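Glutathione s-transferase protein (Ralstonia solanacearum, PDB 3TOU) binds glutathione at a thioredoxin-like domain and probably works as a glutathione transferase, joining the tripeptide's thiol to electrophilic substrates. Local coordinates at residues 33-36 with 41-44; 81-86 with 90-95. All coordinates share one frame; numbering follows the deposited sequence. Where two conformers were deposited one is given.

Interaction 1. Residues 33-36 with 41-44; sequences EDVW and QIHQ. With GSH (glutathione), chain C.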
# COMPACT_ATOMS: atom_id res chain seq x y z
N GLU A 33 1.17 -0.05 -20.23
CA GLU A 33 0.08 0.89 -20.09
C GLU A 33 0.61 2.17 -19.48
O GLU A 33 1.47 2.14 -18.60
CB GLU A 33 -1.01 0.29 -19.20
CG GLU A 33 -2.29 1.12 -19.06
CD GLU A 33 -3.13 1.16 -20.33
OE1 GLU A 33 -3.05 0.22 -21.16
OE2 GLU A 33 -3.89 2.14 -20.48
N ASP A 34 0.12 3.30 -19.99
CA ASP A 34 0.42 4.61 -19.40
C ASP A 34 -0.84 5.12 -18.70
O ASP A 34 -1.76 5.63 -19.35
CB ASP A 34 0.88 5.60 -20.49
CG ASP A 34 1.38 6.94 -19.91
OD1 ASP A 34 1.24 7.20 -18.69
OD2 ASP A 34 1.93 7.74 -20.70
N VAL A 35 -0.86 4.99 -17.37
CA VAL A 35 -2.03 5.36 -16.58
C VAL A 35 -2.27 6.88 -16.53
O VAL A 35 -3.34 7.32 -16.13
CB VAL A 35 -1.92 4.80 -15.13
CG1 VAL A 35 -1.94 3.28 -15.16
CG2 VAL A 35 -0.64 5.31 -14.46
N TRP A 36 -1.27 7.65 -16.95
CA TRP A 36 -1.33 9.12 -16.97
C TRP A 36 -1.84 9.68 -18.30
O TRP A 36 -2.09 10.89 -18.41
CB TRP A 36 0.04 9.69 -16.63
CG TRP A 36 0.49 9.28 -15.27
CD1 TRP A 36 1.43 8.34 -14.96
CD2 TRP A 36 -0.02 9.76 -14.02
NE1 TRP A 36 1.55 8.21 -13.60
CE2 TRP A 36 0.67 9.07 -13.00
CE3 TRP A 36 -0.99 10.70 -13.67
CZ2 TRP A 36 0.42 9.30 -11.64
CZ3 TRP A 36 -1.24 10.93 -12.32
CH2 TRP A 36 -0.54 10.23 -11.32
N GLN A 41 -6.78 2.71 -20.49
CA GLN A 41 -7.81 1.69 -20.29
C GLN A 41 -7.74 1.08 -18.89
O GLN A 41 -8.46 0.12 -18.61
CB GLN A 41 -7.64 0.55 -21.31
CG GLN A 41 -6.29 -0.18 -21.19
CD GLN A 41 -6.23 -1.52 -21.90
OE1 GLN A 41 -7.26 -2.10 -22.25
NE2 GLN A 41 -5.02 -2.02 -22.11
N ILE A 42 -6.89 1.63 -18.02
CA ILE A 42 -6.62 0.96 -16.72
C ILE A 42 -7.88 0.71 -15.89
O ILE A 42 -8.01 -0.34 -15.27
CB ILE A 42 -5.47 1.65 -15.93
CG1 ILE A 42 -5.09 0.85 -14.65
CG2 ILE A 42 -5.80 3.14 -15.63
CD1 ILE A 42 -4.52 -0.55 -14.93
N HIS A 43 -8.85 1.63 -15.95
CA HIS A 43 -10.07 1.50 -15.16
C HIS A 43 -11.00 0.38 -15.63
O HIS A 43 -11.90 -0.00 -14.89
CB HIS A 43 -10.82 2.83 -15.09
CG HIS A 43 -10.27 3.76 -14.06
ND1 HIS A 43 -10.65 3.69 -12.74
CD2 HIS A 43 -9.38 4.77 -14.14
CE1 HIS A 43 -10.03 4.64 -12.05
NE2 HIS A 43 -9.25 5.30 -12.88
N GLN A 44 -10.75 -0.15 -16.82
CA GLN A 44 -11.43 -1.36 -17.27
C GLN A 44 -10.98 -2.61 -16.50
O GLN A 44 -11.64 -3.64 -16.54
CB GLN A 44 -11.24 -1.57 -18.79
CG GLN A 44 -11.76 -0.41 -19.66
CD GLN A 44 -11.54 -0.62 -21.16
OE1 GLN A 44 -11.47 -1.76 -21.64
NE2 GLN A 44 -11.44 0.48 -21.90
N1 GSH C . -0.59 0.83 -3.74
CA1 GSH C . -0.19 0.61 -5.13
C1 GSH C . 0.67 -0.63 -5.28
O11 GSH C . 0.61 -1.30 -6.33
O12 GSH C . 1.43 -1.00 -4.35
CB1 GSH C . 0.51 1.83 -5.72
CG1 GSH C . 0.48 1.77 -7.26
CD1 GSH C . 0.78 3.10 -7.92
OE1 GSH C . 0.60 4.31 -7.22
N2 GSH C . 1.21 3.07 -9.18
CA2 GSH C . 1.34 4.28 -9.98
C2 GSH C . 0.02 4.63 -10.58
O2 GSH C . -0.52 3.61 -11.35
CB2 GSH C . 2.29 4.06 -11.16
SG2 GSH C . 3.97 3.79 -10.57
N3 GSH C . -0.55 5.82 -10.39
CA3 GSH C . -1.64 6.27 -11.25
C3 GSH C . -2.71 7.04 -10.52
O31 GSH C . -3.65 7.58 -11.12
O32 GSH C . -2.65 7.17 -9.29
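The loop that leaves strand 29-32 in the thioredoxin-like domain of this glutathione transferase folds back on itself, and the carboxylate of Glu-33 grips Gln-41 there with both oxygens. OE2 of Glu-33 accepts from the backbone N of Gln-41 at 2.9 Å, while OE1 takes the side-chain amide, NE2 of Gln-41, at 3.1 Å. Both donors approach from above the carboxylate plane, about 40° out of it, whereas OE1 lies almost in the plane of the amide it meets; carboxylate and amide are turned 48° against each other. OE2 is also hydrogen-bonded to Thr-40 OG1, which probably leaves the carboxylate little freedom to rotate. With chi1 of Glu-33 at -174°, CG stands anti to the backbone N, and the bend at chi2 turns the carboxylate to Gln-41.

Beside these bonds, CG1 of Val-35 packs obliquely on CG2 of Ile-42 at 3.9 Å. The other methyl of Val-35, CG2, touches CA3 of glutathione at 3.5 Å, and the same CA3 sits over one face of the Trp-36 ring, offset toward its rim. Asp-34 OD1 closes an Asx turn on Trp-36 N. NH2 of Arg-128 of the second subunit hydrogen-bonds to O of Val-35. Val-35 leans on Val-51, while Glu-33 and Ile-42 both pack on Ile-6 of strand 4-7, the sheet neighbour of strand 29-32.

Interaction 2. Residues 81-86 with 90-95; sequences LIPPSG and VEVRCW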
# COMPACT_ATOMS: atom_id res chain seq x y z
N LEU A 81 9.15 -16.72 -0.72
CA LEU A 81 9.43 -15.29 -0.58
C LEU A 81 8.74 -14.63 0.61
O LEU A 81 9.14 -13.54 1.04
CB LEU A 81 9.10 -14.54 -1.87
CG LEU A 81 9.87 -14.95 -3.12
CD1 LEU A 81 9.35 -14.20 -4.33
CD2 LEU A 81 11.38 -14.73 -2.93
N ILE A 82 7.70 -15.27 1.14
CA ILE A 82 7.03 -14.77 2.34
C ILE A 82 6.95 -15.92 3.34
O ILE A 82 6.35 -16.96 3.04
CB ILE A 82 5.60 -14.23 2.06
CG1 ILE A 82 5.63 -13.20 0.91
CG2 ILE A 82 5.02 -13.59 3.34
CD1 ILE A 82 4.26 -12.71 0.48
N PRO A 83 7.56 -15.76 4.53
CA PRO A 83 7.47 -16.79 5.57
C PRO A 83 6.01 -17.09 5.94
O PRO A 83 5.16 -16.19 5.87
CB PRO A 83 8.18 -16.14 6.76
CG PRO A 83 9.16 -15.20 6.14
CD PRO A 83 8.41 -14.64 4.95
N PRO A 84 5.70 -18.36 6.28
CA PRO A 84 4.31 -18.77 6.50
C PRO A 84 3.67 -18.19 7.77
O PRO A 84 2.45 -18.09 7.85
CB PRO A 84 4.41 -20.30 6.64
CG PRO A 84 5.80 -20.55 7.08
CD PRO A 84 6.63 -19.50 6.40
N SER A 85 4.49 -17.81 8.74
CA SER A 85 3.95 -17.47 10.04
C SER A 85 4.92 -16.81 11.00
O SER A 85 6.13 -16.66 10.73
CB SER A 85 3.42 -18.73 10.72
OG SER A 85 4.50 -19.60 11.02
N GLY A 86 4.35 -16.42 12.13
CA GLY A 86 5.09 -15.95 13.26
C GLY A 86 5.81 -14.66 12.97
O GLY A 86 5.40 -13.87 12.12
N VAL A 90 5.78 -11.36 9.87
CA VAL A 90 5.43 -9.96 10.15
C VAL A 90 6.59 -9.01 9.80
O VAL A 90 6.36 -7.94 9.23
CB VAL A 90 4.84 -9.71 11.58
CG1 VAL A 90 5.88 -9.87 12.68
CG2 VAL A 90 4.21 -8.32 11.67
N GLU A 91 7.82 -9.43 10.11
CA GLU A 91 9.01 -8.67 9.78
C GLU A 91 9.12 -8.45 8.27
O GLU A 91 9.36 -7.32 7.83
CB GLU A 91 10.27 -9.36 10.32
CG GLU A 91 10.55 -9.06 11.80
CD GLU A 91 11.39 -10.12 12.50
OE1 GLU A 91 11.81 -11.10 11.84
OE2 GLU A 91 11.63 -9.96 13.72
N VAL A 92 8.92 -9.51 7.49
CA VAL A 92 8.97 -9.40 6.01
C VAL A 92 7.87 -8.46 5.48
O VAL A 92 8.15 -7.63 4.60
CB VAL A 92 8.98 -10.79 5.32
CG1 VAL A 92 8.72 -10.68 3.80
CG2 VAL A 92 10.33 -11.45 5.53
N ARG A 93 6.65 -8.55 6.04
CA ARG A 93 5.56 -7.65 5.64
C ARG A 93 5.89 -6.19 5.99
O ARG A 93 5.63 -5.27 5.19
CB ARG A 93 4.22 -8.03 6.31
CG ARG A 93 3.89 -9.52 6.46
CD ARG A 93 3.46 -10.18 5.18
NE ARG A 93 2.27 -9.55 4.62
CZ ARG A 93 1.91 -9.65 3.34
NH1 ARG A 93 2.63 -10.37 2.49
NH2 ARG A 93 0.83 -9.03 2.92
N CYS A 94 6.47 -5.98 7.16
CA CYS A 94 6.84 -4.62 7.59
C CYS A 94 7.97 -4.07 6.68
O CYS A 94 7.93 -2.90 6.30
CB CYS A 94 7.23 -4.61 9.06
SG CYS A 94 7.58 -2.95 9.70
N TRP A 95 8.95 -4.91 6.33
CA TRP A 95 9.99 -4.47 5.39
C TRP A 95 9.39 -4.05 4.06
O TRP A 95 9.80 -3.04 3.48
CB TRP A 95 11.00 -5.59 5.12
CG TRP A 95 12.17 -5.67 6.06
CD1 TRP A 95 12.34 -6.58 7.07
CD2 TRP A 95 13.35 -4.87 6.04
NE1 TRP A 95 13.55 -6.37 7.70
CE2 TRP A 95 14.20 -5.33 7.08
CE3 TRP A 95 13.78 -3.79 5.25
CZ2 TRP A 95 15.44 -4.75 7.35
CZ3 TRP A 95 15.02 -3.21 5.52
CH2 TRP A 95 15.84 -3.70 6.56
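Val-90, in the first turns of the long helix 86-114, reaches back with its backbone N to the carbonyl O of Gly-86. Gly-86 was modelled in two conformers, and for one of them this hydrogen bond is weak at 3.4 Å, though nearly straight at 169°, with the i to i+4 spacing of an alpha-helix. The side chain of Val-90 also packs on Tyr-71 of the second subunit.

Val-92 is the apolar centre of the contact. Its CG2 meets CD of Pro-83 at 3.8 Å and lies close to CG of that ring, while CG1 stands anti to the backbone N (chi1 167°) and reaches the carbonyl O of Leu-81 at 4.0 Å. Pro-83 thus offers the CG-CD side of its ring to the helix. Asn-151 and Thr-156 also touch Val-92.

Arg-93 comes next, its chain bent at chi2 and chi3 so that the guanidinium swings back past Ile-82. CD1 of Ile-82 meets the guanidinium at its edge, in plane, 3.5 Å from NH1, and CG2 of Ile-82 comes near CD of Arg-93, the two chains crossing at an angle. OE1 of Glu-70 of the second subunit forms a salt bridge with Arg-93 NE, and Glu-70 of the same chain adds a long, weak ion pair to NH2. In the 81-86 segment, the two carboxylate oxygens of Asp-73 accept from the backbone N of Leu-81 (OD1) and Ile-82 (OD2). Chemically, then, the linker lies on the helix mainly through apolar contacts, and Ile-82 flanks a buried arginine whose NH2 lies close to NH2 of Arg-93 of the second subunit; the Glu-70 carboxylates probably offset these like charges at the dimer interface.

The two contacts follow one another along the chain without touching: their centres are 31 Å apart and their nearest atoms about 20 Å. Interaction 1 is part of the glutathione site, supplying two pocket residues, whereas in interaction 2 the side chain of Arg-93 stays about 11 Å from a bound glutathione and about 10 Å from the side chain of Ser-65, which binds it. What they share is the dimer partner. At 33-36 the second subunit contributes Arg-128, which also hydrogen-bonds to the ligand; at 90-95 it contributes Glu-70. One contact thus shapes a site completed across the interface, and the other packs the interdomain linker onto an interface helix.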